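Aminotransferase, class III (Thermomicrobium roseum, PDB 6IO1) acts as a thermostable (S)-enantioselective omega-transaminase, probably moving amino groups by way of its pyridoxal 5'-phosphate cofactor. Local coordinates at residues Gly56-Trp61 with Ala425-Ile430; Arg151-Gly156 with Ile225-Gln230; Ile258-Ile263 with Ile284-Lys289. One frame throughout, in Å; residues are numbered along the deposited sequence.

Contact 1. Residues Gly56-Trp61 with Ala425-Ile430; sequences GFAGLW and APPLTI
Ala425 leads the 425-430 loop in against Gly56-Trp61. Its N donates a hydrogen bond of 2.8 Å to Gly56 O, bent to 130° at the hydrogen, the donor lying in the carbonyl plane. Its methyl packs against both aromatic rings: CB is 3.5 Å from Trp61 CE3 and 3.9 Å from Phe57 CD1. Trp61 CG lies anti to the carbonyl carbon (chi1 -37°), which brings the indole to that methyl and leaves the side chain about 4 Å from PMP, so the contact backs the cofactor site. Phe57 CZ stands over one face of the indole, near its rim. Ala425 O turns toward Ala58, whose CB is 3.0 Å away, a tight fit. Pro426 follows with a nitrogen that has no hydrogen to share; its CD lies 3.6 Å from Gly56 O, and Pro426 O accepts a hydrogen bond from Arg268. Pro427 sets CD 4.1 Å from Ala58 CB and starts a type I turn closed by Ile430 N bonding to Pro427 O. The loop carries the chain from strand 421-424, where Val423 touches the rings of Phe57 and Trp61, past Leu357 and Ser353 of helix 346-361 and into helix 432-450, while Gly56-Trp61 continues from strand 52-55.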
loop_
_atom_site.group_PDB
_atom_site.type_symbol
_atom_site.label_atom_id
_atom_site.label_comp_id
_atom_site.label_asym_id
_atom_site.label_seq_id
_atom_site.Cartn_x
_atom_site.Cartn_y
_atom_site.Cartn_z
ATOM N N GLY B 56 24.115 5.834 0.312
ATOM C CA GLY B 56 24.524 4.948 -0.766
ATOM C C GLY B 56 23.429 4.051 -1.301
ATOM O O GLY B 56 23.627 3.420 -2.345
ATOM N N PHE B 57 22.291 3.975 -0.616
ATOM C CA PHE B 57 21.156 3.179 -1.056
ATOM C C PHE B 57 19.977 4.046 -1.474
ATOM O O PHE B 57 18.926 3.505 -1.835
ATOM C CB PHE B 57 20.731 2.217 0.062
ATOM C CG PHE B 57 20.134 0.928 -0.424
ATOM C CD1 PHE B 57 20.799 0.139 -1.347
ATOM C CD2 PHE B 57 18.914 0.491 0.068
ATOM C CE1 PHE B 57 20.251 -1.052 -1.783
ATOM C CE2 PHE B 57 18.362 -0.699 -0.365
ATOM C CZ PHE B 57 19.032 -1.471 -1.288
ATOM N N ALA B 58 20.140 5.373 -1.455
ATOM C CA ALA B 58 19.083 6.328 -1.793
ATOM C C ALA B 58 17.797 5.995 -1.048
ATOM O O ALA B 58 16.712 5.925 -1.627
ATOM C CB ALA B 58 18.843 6.388 -3.302
ATOM N N GLY B 59 17.929 5.772 0.254
ATOM C CA GLY B 59 16.809 5.291 1.033
ATOM C C GLY B 59 16.551 3.829 0.740
ATOM O O GLY B 59 17.197 2.949 1.316
ATOM N N LEU B 60 15.603 3.559 -0.162
ATOM C CA LEU B 60 15.285 2.204 -0.609
ATOM C C LEU B 60 15.174 2.209 -2.138
ATOM O O LEU B 60 14.093 2.023 -2.699
ATOM C CB LEU B 60 14.004 1.693 0.052
ATOM C CG LEU B 60 14.115 1.362 1.541
ATOM C CD1 LEU B 60 12.784 0.871 2.085
ATOM C CD2 LEU B 60 15.208 0.333 1.780
ATOM N N TRP B 61 16.307 2.435 -2.805
ATOM C CA TRP B 61 16.401 2.548 -4.262
ATOM C C TRP B 61 15.531 3.669 -4.827
ATOM O O TRP B 61 15.228 3.662 -6.025
ATOM C CB TRP B 61 16.025 1.245 -4.991
ATOM C CG TRP B 61 16.412 -0.073 -4.374
ATOM C CD1 TRP B 61 15.853 -0.665 -3.279
ATOM C CD2 TRP B 61 17.385 -1.003 -4.875
ATOM N NE1 TRP B 61 16.441 -1.884 -3.045
ATOM C CE2 TRP B 61 17.384 -2.115 -4.012
ATOM C CE3 TRP B 61 18.269 -0.992 -5.959
ATOM C CZ2 TRP B 61 18.234 -3.205 -4.196
ATOM C CZ3 TRP B 61 19.112 -2.074 -6.139
ATOM C CH2 TRP B 61 19.087 -3.165 -5.264
ATOM N N ALA B 425 22.696 1.549 -4.228
ATOM C CA ALA B 425 21.737 2.200 -5.122
ATOM C C ALA B 425 21.721 3.693 -4.821
ATOM O O ALA B 425 20.737 4.227 -4.300
ATOM C CB ALA B 425 20.342 1.589 -4.964
ATOM N N PRO B 426 22.808 4.423 -5.155
ATOM C CA PRO B 426 22.926 5.855 -4.841
ATOM C C PRO B 426 22.001 6.781 -5.647
ATOM O O PRO B 426 21.514 6.371 -6.685
ATOM C CB PRO B 426 24.393 6.171 -5.168
ATOM C CG PRO B 426 24.756 5.162 -6.232
ATOM C CD PRO B 426 23.989 3.911 -5.853
ATOM N N PRO B 427 21.743 8.022 -5.171
ATOM C CA PRO B 427 20.876 8.973 -5.877
ATOM C C PRO B 427 21.451 9.274 -7.269
ATOM O O PRO B 427 22.656 9.397 -7.399
ATOM C CB PRO B 427 20.929 10.237 -5.006
ATOM C CG PRO B 427 21.314 9.725 -3.636
ATOM C CD PRO B 427 22.254 8.571 -3.912
ATOM N N LEU B 428 20.568 9.402 -8.264
ATOM C CA LEU B 428 20.985 9.599 -9.649
ATOM C C LEU B 428 21.866 10.828 -9.840
ATOM O O LEU B 428 22.479 10.966 -10.904
ATOM C CB LEU B 428 19.760 9.703 -10.562
ATOM C CG LEU B 428 18.678 8.622 -10.482
ATOM C CD1 LEU B 428 17.729 8.737 -11.668
ATOM C CD2 LEU B 428 19.276 7.226 -10.413
ATOM N N THR B 429 21.946 11.714 -8.851
ATOM C CA THR B 429 22.725 12.940 -8.953
ATOM C C THR B 429 24.159 12.788 -8.458
ATOM O O THR B 429 24.886 13.787 -8.411
ATOM C CB THR B 429 22.040 14.064 -8.172
ATOM O OG1 THR B 429 21.907 13.681 -6.798
ATOM C CG2 THR B 429 20.660 14.342 -8.746
ATOM N N ILE B 430 24.573 11.577 -8.075
ATOM C CA ILE B 430 25.869 11.394 -7.431
ATOM C C ILE B 430 26.989 11.832 -8.363
ATOM O O ILE B 430 27.021 11.481 -9.549
ATOM C CB ILE B 430 26.038 9.938 -6.967
ATOM C CG1 ILE B 430 27.288 9.793 -6.094
ATOM C CG2 ILE B 430 26.081 8.976 -8.150
ATOM C CD1 ILE B 430 27.316 8.510 -5.287
#

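Contact 2. Residues Arg151-Gly156 with Ile225-Gln230; sequences RMAYHG and IGEPVQ. With PMP (4'-deoxy-4'-aminopyridoxal-5'-phosphate), chain C.
Glu227 reaches from the end of strand 221-226 to the backbone of Tyr154. Its CB points at the 151-156 loop, and with CG opposite the carbonyl carbon (chi1 -49°) the chain runs out extended between the cofactor and that loop. CG comes first, 4.0 Å from His155 CE1 and 3.9 Å from C2A, the methyl of PMP. CD lies beside Tyr154 O. The carboxylate then divides its work. OE1 sits 3.5 Å from PMP C2A and takes a hydrogen bond from Gly231 N. OE2 receives Tyr154 N at 3.1 Å, almost straight at 174°, from above the carboxylate plane; a water bridges OE2 and Met152 O. The buried acid is therefore held at both oxygens, and in turn it fixes the backbone that presents Tyr154 to PMP.

Two further side chains secure the loop. Gln230 NE2 donates to Arg151 O at 3.2 Å and 147°. The ring of His155 lies with one face over Ile225, whose CG1 is 4.0 Å from the ring centroid in a CH-pi contact, while Gly226 CA stands at its edge. ND1 of the same ring is bonded to Asp260, and a second water, donating to Ile225 O, makes a weak bond with NE2. Tyr154 offers the edge of its phenol to the pyridine ring, CD2 lying 3.5 Å from PMP C4, and Gly321 of the second subunit packs against it.

Loops leaving the C-terminal ends of neighbouring parallel strands, 146-150 and 221-226, meet here around the cofactor, as in the large domain of fold-type I pyridoxal-phosphate enzymes, to which class III aminotransferases belong.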
loop_
_atom_site.group_PDB
_atom_site.type_symbol
_atom_site.label_atom_id
_atom_site.label_comp_id
_atom_site.label_asym_id
_atom_site.label_seq_id
_atom_site.Cartn_x
_atom_site.Cartn_y
_atom_site.Cartn_z
ATOM N N ARG B 151 12.964 -17.455 -9.505
ATOM C CA ARG B 151 13.763 -17.486 -8.290
ATOM C C ARG B 151 14.598 -16.216 -8.211
ATOM O O ARG B 151 15.038 -15.688 -9.234
ATOM C CB ARG B 151 14.676 -18.714 -8.274
ATOM C CG ARG B 151 13.964 -20.051 -8.164
ATOM C CD ARG B 151 14.964 -21.195 -8.262
ATOM N NE ARG B 151 14.356 -22.497 -8.003
ATOM C CZ ARG B 151 14.320 -23.081 -6.809
ATOM N NH1 ARG B 151 14.890 -22.494 -5.765
ATOM N NH2 ARG B 151 13.744 -24.266 -6.666
ATOM N N MET B 152 14.743 -15.680 -7.001
ATOM C CA MET B 152 15.477 -14.455 -6.679
ATOM C C MET B 152 14.688 -13.212 -7.077
ATOM O O MET B 152 15.205 -12.100 -6.928
ATOM C CB MET B 152 16.877 -14.392 -7.316
ATOM C CG MET B 152 17.750 -15.606 -7.018
ATOM S SD MET B 152 19.324 -15.599 -7.899
ATOM C CE MET B 152 20.250 -14.406 -6.938
ATOM N N ALA B 153 13.474 -13.353 -7.600
ATOM C CA ALA B 153 12.637 -12.200 -7.894
ATOM C C ALA B 153 12.042 -11.636 -6.611
ATOM O O ALA B 153 11.743 -12.378 -5.671
ATOM C CB ALA B 153 11.519 -12.578 -8.862
ATOM N N TYR B 154 11.884 -10.315 -6.569
ATOM C CA TYR B 154 11.244 -9.636 -5.445
ATOM C C TYR B 154 10.221 -8.651 -5.991
ATOM O O TYR B 154 10.585 -7.684 -6.668
ATOM C CB TYR B 154 12.263 -8.923 -4.558
ATOM C CG TYR B 154 11.629 -8.332 -3.321
ATOM C CD1 TYR B 154 11.392 -9.114 -2.198
ATOM C CD2 TYR B 154 11.246 -6.998 -3.282
ATOM C CE1 TYR B 154 10.801 -8.581 -1.069
ATOM C CE2 TYR B 154 10.657 -6.459 -2.158
ATOM C CZ TYR B 154 10.438 -7.252 -1.054
ATOM O OH TYR B 154 9.851 -6.713 0.068
ATOM N N HIS B 155 8.944 -8.897 -5.700
ATOM C CA HIS B 155 7.856 -8.061 -6.192
ATOM C C HIS B 155 6.985 -7.501 -5.073
ATOM O O HIS B 155 5.925 -6.931 -5.354
ATOM C CB HIS B 155 6.991 -8.857 -7.174
ATOM C CG HIS B 155 7.756 -9.442 -8.320
ATOM N ND1 HIS B 155 8.271 -8.672 -9.341
ATOM C CD2 HIS B 155 8.094 -10.720 -8.605
ATOM C CE1 HIS B 155 8.893 -9.453 -10.207
ATOM N NE2 HIS B 155 8.800 -10.700 -9.783
ATOM N N GLY B 156 7.408 -7.629 -3.824
ATOM C CA GLY B 156 6.622 -7.210 -2.680
ATOM C C GLY B 156 6.314 -8.378 -1.761
ATOM O O GLY B 156 6.451 -9.546 -2.118
ATOM N N ILE B 225 5.719 -12.198 -14.759
ATOM C CA ILE B 225 6.113 -10.976 -14.066
ATOM C C ILE B 225 7.600 -11.051 -13.747
ATOM O O ILE B 225 8.092 -12.087 -13.285
ATOM C CB ILE B 225 5.276 -10.743 -12.792
ATOM C CG1 ILE B 225 5.656 -9.410 -12.142
ATOM C CG2 ILE B 225 5.424 -11.900 -11.810
ATOM C CD1 ILE B 225 4.647 -8.916 -11.131
ATOM N N GLY B 226 8.318 -9.968 -14.033
ATOM C CA GLY B 226 9.738 -9.922 -13.749
ATOM C C GLY B 226 10.273 -8.511 -13.800
ATOM O O GLY B 226 9.697 -7.625 -14.442
ATOM N N GLU B 227 11.390 -8.311 -13.109
ATOM C CA GLU B 227 12.153 -7.070 -13.135
ATOM C C GLU B 227 13.166 -7.113 -14.276
ATOM O O GLU B 227 13.740 -8.171 -14.550
ATOM C CB GLU B 227 12.890 -6.859 -11.816
ATOM C CG GLU B 227 12.033 -7.032 -10.571
ATOM C CD GLU B 227 12.835 -7.514 -9.373
ATOM O OE1 GLU B 227 13.509 -6.681 -8.731
ATOM O OE2 GLU B 227 12.791 -8.726 -9.074
ATOM N N PRO B 228 13.393 -5.996 -14.974
ATOM C CA PRO B 228 14.448 -6.001 -16.005
ATOM C C PRO B 228 15.798 -6.381 -15.430
ATOM O O PRO B 228 16.507 -7.224 -15.997
ATOM C CB PRO B 228 14.423 -4.560 -16.536
ATOM C CG PRO B 228 13.062 -4.046 -16.196
ATOM C CD PRO B 228 12.684 -4.708 -14.906
ATOM N N VAL B 229 16.171 -5.779 -14.305
ATOM C CA VAL B 229 17.293 -6.221 -13.490
ATOM C C VAL B 229 16.749 -6.505 -12.099
ATOM O O VAL B 229 16.205 -5.605 -11.447
ATOM C CB VAL B 229 18.415 -5.172 -13.437
ATOM C CG1 VAL B 229 19.519 -5.625 -12.492
ATOM C CG2 VAL B 229 18.968 -4.913 -14.827
ATOM N N GLN B 230 16.881 -7.752 -11.651
ATOM C CA GLN B 230 16.419 -8.105 -10.316
ATOM C C GLN B 230 17.216 -7.316 -9.288
ATOM O O GLN B 230 18.444 -7.267 -9.350
ATOM C CB GLN B 230 16.570 -9.609 -10.082
ATOM C CG GLN B 230 15.608 -10.458 -10.902
ATOM C CD GLN B 230 15.961 -11.932 -10.886
ATOM O OE1 GLN B 230 17.068 -12.323 -11.258
ATOM N NE2 GLN B 230 15.017 -12.762 -10.457
HETATM N N1 PMP C . 8.744 -4.417 -6.568
HETATM C C2 PMP C . 10.073 -4.330 -6.523
HETATM C C2A PMP C . 10.855 -4.542 -7.782
HETATM C C3 PMP C . 10.728 -4.047 -5.318
HETATM O O3 PMP C . 12.090 -3.964 -5.302
HETATM C C4 PMP C . 9.983 -3.850 -4.152
HETATM C C4A PMP C . 10.668 -3.544 -2.843
HETATM N N4A PMP C . 11.937 -2.833 -3.025
HETATM C C5 PMP C . 8.586 -3.945 -4.221
HETATM C C6 PMP C . 8.023 -4.230 -5.451
HETATM C C5A PMP C . 7.733 -3.748 -3.005
HETATM O O4P PMP C . 7.380 -2.338 -2.847
HETATM P P PMP C . 6.577 -1.809 -1.549
HETATM O O1P PMP C . 6.380 -0.321 -1.765
HETATM O O2P PMP C . 5.272 -2.579 -1.523
HETATM O O3P PMP C . 7.468 -2.120 -0.363
HETATM O O HOH W 1 15.011 -9.159 -6.976
HETATM O O HOH W 2 10.328 -12.703 -11.945
#

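Contact 3. Residues Ile258-Ile263 with Ile284-Lys289; sequences ILDEVI and IVTFAK. With PMP (4'-deoxy-4'-aminopyridoxal-5'-phosphate), chain C.
Asp260, Val262, Ile263 and Lys289 make the first shell around PMP. Asp260 OD2 faces the pyridine nitrogen, 3.1 Å from PMP N1, and Val262 packs over the ring with CB 3.6 Å from the same N1. Lys289 extends across Val262 at about a right angle, its CG 3.7 Å from Val262 CG1. Ile263 runs alongside the lysine, CG1 lying 3.6 Å from Lys289 CE. A bend at the last torsion (chi4 -58°) brings Lys289 NZ within 3.2 Å of the amino nitrogen N4A of PMP; NZ itself is hydrogen-bonded to Leu60 O.

A second shell sets these groups. Asp260 OD1 accepts from Val262 N at 3.0 Å, nearly along its C-O axis, in an Asx turn that seats the valine, while OD2, bonded to His155, also accepts from Asn125. Asn125 also bonds Thr286 OG1, which lies close beside Asp260. With an alanine in place of Asp260, Val262 N, His155 ND1 and Asn125 ND2 would probably lose their acceptor, and PMP N1 the carboxylate facing it.

Farther out, parallel strand pairing fixes the register: Leu259 N bonds to Ile284 O, Thr286 N to Leu259 O, and Glu261 N to Thr286 O at 2.8 Å. Beyond it a water accepts from Ala288 N and bonds to Glu261 O. Ile258 and Ile284 lie side by side, pointing the same way onto helix 121-138.

Strands 256-260 and 284-287, joined through helix 274-278, form a beta-alpha-beta unit; the aspartate ending the first and the lysine just beyond the second are consistent with the N1-binding acid and Schiff-base lysine of fold-type I enzymes.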
loop_
_atom_site.group_PDB
_atom_site.type_symbol
_atom_site.label_atom_id
_atom_site.label_comp_id
_atom_site.label_asym_id
_atom_site.label_seq_id
_atom_site.Cartn_x
_atom_site.Cartn_y
_atom_site.Cartn_z
ATOM N N ILE B 258 4.306 -8.756 -17.596
ATOM C CA ILE B 258 4.265 -7.718 -16.574
ATOM C C ILE B 258 5.705 -7.368 -16.230
ATOM O O ILE B 258 6.433 -8.185 -15.656
ATOM C CB ILE B 258 3.492 -8.173 -15.330
ATOM C CG1 ILE B 258 2.065 -8.580 -15.701
ATOM C CG2 ILE B 258 3.479 -7.072 -14.279
ATOM C CD1 ILE B 258 1.313 -9.249 -14.572
ATOM N N LEU B 259 6.127 -6.157 -16.579
ATOM C CA LEU B 259 7.478 -5.695 -16.293
ATOM C C LEU B 259 7.459 -4.869 -15.015
ATOM O O LEU B 259 6.755 -3.856 -14.934
ATOM C CB LEU B 259 8.042 -4.879 -17.455
ATOM C CG LEU B 259 9.566 -4.936 -17.574
ATOM C CD1 LEU B 259 10.033 -6.359 -17.842
ATOM C CD2 LEU B 259 10.056 -3.992 -18.655
ATOM N N ASP B 260 8.235 -5.302 -14.024
ATOM C CA ASP B 260 8.297 -4.643 -12.722
ATOM C C ASP B 260 9.420 -3.616 -12.781
ATOM O O ASP B 260 10.598 -3.956 -12.645
ATOM C CB ASP B 260 8.516 -5.675 -11.618
ATOM C CG ASP B 260 8.533 -5.065 -10.223
ATOM O OD1 ASP B 260 8.736 -3.843 -10.085
ATOM O OD2 ASP B 260 8.340 -5.824 -9.252
ATOM N N GLU B 261 9.053 -2.350 -12.970
ATOM C CA GLU B 261 10.007 -1.252 -13.043
ATOM C C GLU B 261 10.060 -0.444 -11.753
ATOM O O GLU B 261 10.420 0.738 -11.784
ATOM C CB GLU B 261 9.675 -0.341 -14.225
ATOM C CG GLU B 261 9.835 -1.002 -15.586
ATOM C CD GLU B 261 11.047 -0.496 -16.342
ATOM O OE1 GLU B 261 11.941 0.102 -15.707
ATOM O OE2 GLU B 261 11.104 -0.693 -17.575
ATOM N N VAL B 262 9.690 -1.052 -10.623
ATOM C CA VAL B 262 9.648 -0.325 -9.355
ATOM C C VAL B 262 11.025 0.227 -9.003
ATOM O O VAL B 262 11.154 1.374 -8.556
ATOM C CB VAL B 262 9.091 -1.232 -8.240
ATOM C CG1 VAL B 262 9.394 -0.655 -6.870
ATOM C CG2 VAL B 262 7.589 -1.418 -8.417
ATOM N N ILE B 263 12.074 -0.564 -9.212
ATOM C CA ILE B 263 13.435 -0.109 -8.937
ATOM C C ILE B 263 14.078 0.502 -10.174
ATOM O O ILE B 263 14.617 1.612 -10.125
ATOM C CB ILE B 263 14.290 -1.275 -8.394
ATOM C CG1 ILE B 263 13.848 -1.669 -6.986
ATOM C CG2 ILE B 263 15.764 -0.900 -8.402
ATOM C CD1 ILE B 263 14.724 -2.736 -6.362
ATOM N N ILE B 284 1.891 -4.883 -19.442
ATOM C CA ILE B 284 1.643 -4.205 -18.175
ATOM C C ILE B 284 2.987 -3.834 -17.561
ATOM O O ILE B 284 3.942 -4.616 -17.613
ATOM C CB ILE B 284 0.825 -5.085 -17.205
ATOM C CG1 ILE B 284 -0.505 -5.499 -17.834
ATOM C CG2 ILE B 284 0.578 -4.358 -15.897
ATOM C CD1 ILE B 284 -1.258 -6.539 -17.037
ATOM N N VAL B 285 3.058 -2.638 -16.987
ATOM C CA VAL B 285 4.245 -2.162 -16.292
ATOM C C VAL B 285 3.831 -1.685 -14.906
ATOM O O VAL B 285 2.763 -1.089 -14.739
ATOM C CB VAL B 285 4.959 -1.037 -17.072
ATOM C CG1 VAL B 285 4.041 0.166 -17.267
ATOM C CG2 VAL B 285 6.218 -0.629 -16.346
ATOM N N THR B 286 4.656 -1.980 -13.909
ATOM C CA THR B 286 4.430 -1.518 -12.548
ATOM C C THR B 286 5.581 -0.619 -12.130
ATOM O O THR B 286 6.740 -0.882 -12.472
ATOM C CB THR B 286 4.298 -2.688 -11.568
ATOM O OG1 THR B 286 5.536 -3.405 -11.509
ATOM C CG2 THR B 286 3.196 -3.627 -12.015
ATOM N N PHE B 287 5.266 0.441 -11.393
ATOM C CA PHE B 287 6.284 1.402 -10.999
ATOM C C PHE B 287 5.991 1.916 -9.600
ATOM O O PHE B 287 4.862 1.852 -9.112
ATOM C CB PHE B 287 6.377 2.574 -11.989
ATOM C CG PHE B 287 5.048 3.171 -12.356
ATOM C CD1 PHE B 287 4.300 2.644 -13.395
ATOM C CD2 PHE B 287 4.554 4.271 -11.674
ATOM C CE1 PHE B 287 3.081 3.193 -13.741
ATOM C CE2 PHE B 287 3.335 4.826 -12.016
ATOM C CZ PHE B 287 2.598 4.286 -13.051
ATOM N N ALA B 288 7.040 2.434 -8.966
ATOM C CA ALA B 288 6.977 3.004 -7.627
ATOM C C ALA B 288 8.302 3.690 -7.340
ATOM O O ALA B 288 9.072 3.963 -8.267
ATOM C CB ALA B 288 6.683 1.929 -6.578
ATOM N N LYS B 289 8.567 3.987 -6.068
ATOM C CA LYS B 289 9.870 4.493 -5.653
ATOM C C LYS B 289 10.219 5.816 -6.328
ATOM O O LYS B 289 9.727 6.876 -5.929
ATOM C CB LYS B 289 10.957 3.450 -5.942
ATOM C CG LYS B 289 10.861 2.189 -5.097
ATOM C CD LYS B 289 12.095 1.316 -5.270
ATOM C CE LYS B 289 12.029 0.075 -4.393
ATOM N NZ LYS B 289 11.879 0.409 -2.951
HETATM N N1 PMP C . 8.744 -4.417 -6.568
HETATM C C2 PMP C . 10.073 -4.330 -6.523
HETATM C C2A PMP C . 10.855 -4.542 -7.782
HETATM C C3 PMP C . 10.728 -4.047 -5.318
HETATM O O3 PMP C . 12.090 -3.964 -5.302
HETATM C C4 PMP C . 9.983 -3.850 -4.152
HETATM C C4A PMP C . 10.668 -3.544 -2.843
HETATM N N4A PMP C . 11.937 -2.833 -3.025
HETATM C C5 PMP C . 8.586 -3.945 -4.221
HETATM C C6 PMP C . 8.023 -4.230 -5.451
HETATM C C5A PMP C . 7.733 -3.748 -3.005
HETATM O O4P PMP C . 7.380 -2.338 -2.847
HETATM P P PMP C . 6.577 -1.809 -1.549
HETATM O O1P PMP C . 6.380 -0.321 -1.765
HETATM O O2P PMP C . 5.272 -2.579 -1.523
HETATM O O3P PMP C . 7.468 -2.120 -0.363
HETATM O O HOH W 3 9.296 2.989 -10.641
#

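From the N terminus, the chain first enters contact 1 at Gly56-Trp61 and does not close it until Ala425-Ile430, so that loop takes in most of the chain. Contacts 2 and 3 are nested within it and follow in series: contact 2 closes between 151-156 and 225-230 before contact 3 opens at 258-263, and none of the loops cross. Contacts 2 and 3 adjoin through neighbouring strands 221-226 and 256-260 of one sheet, and both touch PMP. Contact 1 follows strands 52-55 and 421-424 of the other sheet, and Trp61 on Ile263 and Leu60 O with Lys289 NZ join it to contact 3 beside the cofactor.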